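Local coordinates for sensor protein (Vibrio cholerae O1 biovar El Tor, PDB 3MXQ) that probably serves as a sensor histidine kinase, transferring phosphate from ATP to a protein histidine, with this piece being its PAS sensor domain, at residues Lys79-Thr84 and Gln120-Ile125. Numbering follows the deposited sequence.
Sequences KRKIDT and QNLEVI
Lys81 lays the aliphatic part of its side chain over Leu122 and Val124, and through this overlap the helix 75-88 of a PAS fold rests on one face of its antiparallel sheet. The principle illustrated is that a partly exposed lysine can serve as a hydrophobic residue along its stem and as a polar one at its tip. Its CG lies 3.9 Å from CD2 of Leu122, with CE a little farther from the same methyl, and the two side chains run past each other in opposite directions. A bend at chi2 (-60°) turns the lysine chain, and its NZ hydrogen-bonds to Ser94 OG on the adjoining strand 92-95, with Glu97 a weak, long-range ionic partner. No hydrogen bond links the two segments, which meet through van der Waals contact.

The axes of the two short segments come within 8.5 Å of each other and run in roughly the same direction, 37° apart. Leu122 and Val124, two residues apart on the strand, both face the helix; the intervening Glu123 is turned to the other side of the sheet, where it forms a salt bridge with Arg21 of a neighbouring subunit. Ile82 adds a smaller share through its CA, 4.4 Å from Val124 CG1, while its side chain packs on Tyr42. Val124 divides its two methyls between side chain and backbone. Its CG2 meets Lys81 CB at 4.0 Å. Its CG1, anti to the valine's own backbone N, lies 4.0 Å from the carbonyl O of Lys81.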
ATOM      1  N   LYS A  79      27.757  -9.617  -4.799  1.00 36.67           N
ATOM      2  CA  LYS A  79      28.231  -9.781  -6.164  1.00 36.11           C
ATOM      3  C   LYS A  79      27.750 -11.096  -6.763  1.00 35.97           C
ATOM      4  O   LYS A  79      27.379 -11.146  -7.937  1.00 35.65           O
ATOM      5  CB  LYS A  79      29.748  -9.684  -6.243  1.00 35.92           C
ATOM      6  CG  LYS A  79      30.273  -9.493  -7.668  1.00 36.29           C
ATOM      7  CD  LYS A  79      31.784  -9.281  -7.702  1.00 36.99           C
ATOM      8  CE  LYS A  79      32.251  -8.843  -9.074  1.00 37.35           C
ATOM      9  NZ  LYS A  79      32.294  -9.982 -10.029  1.00 38.17           N
ATOM     10  N   ARG A  80      27.732 -12.157  -5.960  1.00 35.72           N
ATOM     11  CA  ARG A  80      27.257 -13.432  -6.465  1.00 36.22           C
ATOM     12  C   ARG A  80      25.770 -13.355  -6.796  1.00 35.48           C
ATOM     13  O   ARG A  80      25.312 -13.900  -7.793  1.00 35.48           O
ATOM     14  CB  ARG A  80      27.550 -14.584  -5.499  1.00 36.92           C
ATOM     15  CG  ARG A  80      27.290 -15.957  -6.120  1.00 39.73           C
ATOM     16  CD  ARG A  80      27.700 -17.103  -5.228  1.00 45.95           C
ATOM     17  NE  ARG A  80      29.160 -17.273  -5.178  1.00 51.38           N
ATOM     18  CZ  ARG A  80      29.913 -17.758  -6.175  1.00 53.10           C
ATOM     19  NH1 ARG A  80      29.369 -18.110  -7.336  1.00 54.74           N
ATOM     20  NH2 ARG A  80      31.221 -17.867  -6.020  1.00 52.92           N
ATOM     21  N   LYS A  81      25.023 -12.662  -5.952  1.00 34.81           N
ATOM     22  CA  LYS A  81      23.613 -12.484  -6.173  1.00 33.97           C
ATOM     23  C   LYS A  81      23.331 -11.615  -7.392  1.00 33.75           C
ATOM     24  O   LYS A  81      22.521 -11.987  -8.241  1.00 34.03           O
ATOM     25  CB  LYS A  81      22.968 -11.902  -4.932  1.00 33.80           C
ATOM     26  CG  LYS A  81      22.979 -12.834  -3.768  1.00 33.96           C
ATOM     27  CD  LYS A  81      22.232 -14.092  -4.103  1.00 35.83           C
ATOM     28  CE  LYS A  81      21.685 -14.722  -2.839  1.00 37.41           C
ATOM     29  NZ  LYS A  81      20.590 -15.688  -3.133  1.00 38.93           N
ATOM     30  N   ILE A  82      23.998 -10.472  -7.490  1.00 33.27           N
ATOM     31  CA  ILE A  82      23.763  -9.571  -8.609  1.00 33.05           C
ATOM     32  C   ILE A  82      24.224 -10.202  -9.920  1.00 33.54           C
ATOM     33  O   ILE A  82      23.560 -10.092 -10.951  1.00 33.29           O
ATOM     34  CB  ILE A  82      24.439  -8.220  -8.384  1.00 32.96           C
ATOM     35  CG1 ILE A  82      23.803  -7.514  -7.183  1.00 32.70           C
ATOM     36  CG2 ILE A  82      24.306  -7.331  -9.619  1.00 32.69           C
ATOM     37  CD1 ILE A  82      24.732  -6.552  -6.495  1.00 32.46           C
ATOM     38  N   ASP A  83      25.357 -10.892  -9.870  1.00 34.29           N
ATOM     39  CA  ASP A  83      25.897 -11.523 -11.063  1.00 34.76           C
ATOM     40  C   ASP A  83      25.023 -12.669 -11.551  1.00 34.78           C
ATOM     41  O   ASP A  83      24.848 -12.836 -12.757  1.00 34.72           O
ATOM     42  CB  ASP A  83      27.347 -11.937 -10.843  1.00 34.96           C
ATOM     43  CG  ASP A  83      28.290 -10.737 -10.829  1.00 36.39           C
ATOM     44  OD1 ASP A  83      27.812  -9.600 -11.021  1.00 38.10           O
ATOM     45  OD2 ASP A  83      29.509 -10.913 -10.630  1.00 38.66           O
ATOM     46  N   THR A  84      24.442 -13.418 -10.615  1.00 34.94           N
ATOM     47  CA  THR A  84      23.480 -14.464 -10.949  1.00 35.08           C
ATOM     48  C   THR A  84      22.371 -13.878 -11.814  1.00 35.77           C
ATOM     49  O   THR A  84      22.114 -14.364 -12.913  1.00 35.77           O
ATOM     50  CB  THR A  84      22.924 -15.151  -9.686  1.00 34.78           C
ATOM     51  OG1 THR A  84      24.012 -15.739  -8.971  1.00 35.44           O
ATOM     52  CG2 THR A  84      21.937 -16.251 -10.029  1.00 33.47           C
ATOM     53  N   GLN A 120      16.299 -12.121   7.508  1.00 57.47           N
ATOM     54  CA  GLN A 120      16.081 -11.321   6.314  1.00 52.26           C
ATOM     55  C   GLN A 120      15.976 -12.155   5.050  1.00 48.92           C
ATOM     56  O   GLN A 120      16.646 -13.172   4.907  1.00 47.97           O
ATOM     57  CB  GLN A 120      17.204 -10.304   6.137  1.00 52.30           C
ATOM     58  CG  GLN A 120      17.222  -9.229   7.200  1.00 53.45           C
ATOM     59  CD  GLN A 120      18.290  -8.171   6.960  1.00 55.50           C
ATOM     60  OE1 GLN A 120      19.235  -8.366   6.179  1.00 56.69           O
ATOM     61  NE2 GLN A 120      18.146  -7.039   7.639  1.00 56.68           N
ATOM     62  N   ASN A 121      15.113 -11.702   4.141  1.00 45.19           N
ATOM     63  CA  ASN A 121      15.031 -12.236   2.792  1.00 41.70           C
ATOM     64  C   ASN A 121      15.550 -11.211   1.788  1.00 39.44           C
ATOM     65  O   ASN A 121      15.458  -9.994   2.013  1.00 38.94           O
ATOM     66  CB  ASN A 121      13.597 -12.634   2.447  1.00 41.71           C
ATOM     67  CG  ASN A 121      13.184 -13.954   3.066  1.00 41.64           C
ATOM     68  OD1 ASN A 121      13.965 -14.897   3.130  1.00 42.23           O
ATOM     69  ND2 ASN A 121      11.932 -14.039   3.495  1.00 42.45           N
ATOM     70  N   LEU A 122      16.100 -11.722   0.688  1.00 37.09           N
ATOM     71  CA  LEU A 122      16.679 -10.901  -0.373  1.00 34.67           C
ATOM     72  C   LEU A 122      16.101 -11.280  -1.719  1.00 33.89           C
ATOM     73  O   LEU A 122      16.026 -12.465  -2.072  1.00 34.03           O
ATOM     74  CB  LEU A 122      18.199 -11.062  -0.404  1.00 33.95           C
ATOM     75  CG  LEU A 122      18.934 -10.497  -1.615  1.00 32.64           C
ATOM     76  CD1 LEU A 122      18.875  -9.002  -1.654  1.00 31.57           C
ATOM     77  CD2 LEU A 122      20.375 -10.941  -1.572  1.00 32.81           C
ATOM     78  N   GLU A 123      15.707 -10.260  -2.471  1.00 33.04           N
ATOM     79  CA  GLU A 123      15.146 -10.438  -3.808  1.00 32.22           C
ATOM     80  C   GLU A 123      15.972  -9.619  -4.775  1.00 31.17           C
ATOM     81  O   GLU A 123      16.173  -8.432  -4.573  1.00 31.12           O
ATOM     82  CB  GLU A 123      13.680 -10.001  -3.835  1.00 32.46           C
ATOM     83  CG  GLU A 123      12.953 -10.345  -5.117  1.00 35.66           C
ATOM     84  CD  GLU A 123      11.407 -10.400  -4.971  1.00 39.94           C
ATOM     85  OE1 GLU A 123      10.821 -11.438  -5.421  1.00 42.43           O
ATOM     86  OE2 GLU A 123      10.789  -9.427  -4.430  1.00 40.15           O
ATOM     87  N   VAL A 124      16.486 -10.279  -5.802  1.00 30.93           N
ATOM     88  CA  VAL A 124      17.224  -9.616  -6.875  1.00 30.48           C
ATOM     89  C   VAL A 124      16.431  -9.712  -8.181  1.00 30.52           C
ATOM     90  O   VAL A 124      16.103 -10.812  -8.636  1.00 30.79           O
ATOM     91  CB  VAL A 124      18.617 -10.243  -7.051  1.00 30.10           C
ATOM     92  CG1 VAL A 124      19.416  -9.457  -8.066  1.00 30.26           C
ATOM     93  CG2 VAL A 124      19.360 -10.255  -5.717  1.00 29.48           C
ATOM     94  N   ILE A 125      16.115  -8.569  -8.769  1.00 30.61           N
ATOM     95  CA  ILE A 125      15.335  -8.539 -10.004  1.00 31.36           C
ATOM     96  C   ILE A 125      16.075  -7.760 -11.088  1.00 33.05           C
ATOM     97  O   ILE A 125      16.345  -6.558 -10.920  1.00 33.16           O
ATOM     98  CB  ILE A 125      13.980  -7.841  -9.812  1.00 30.97           C
ATOM     99  CG1 ILE A 125      13.131  -8.539  -8.737  1.00 30.38           C
ATOM    100  CG2 ILE A 125      13.249  -7.763 -11.134  1.00 30.48           C
ATOM    101  CD1 ILE A 125      12.145  -7.609  -8.016  1.00 28.40           C
TER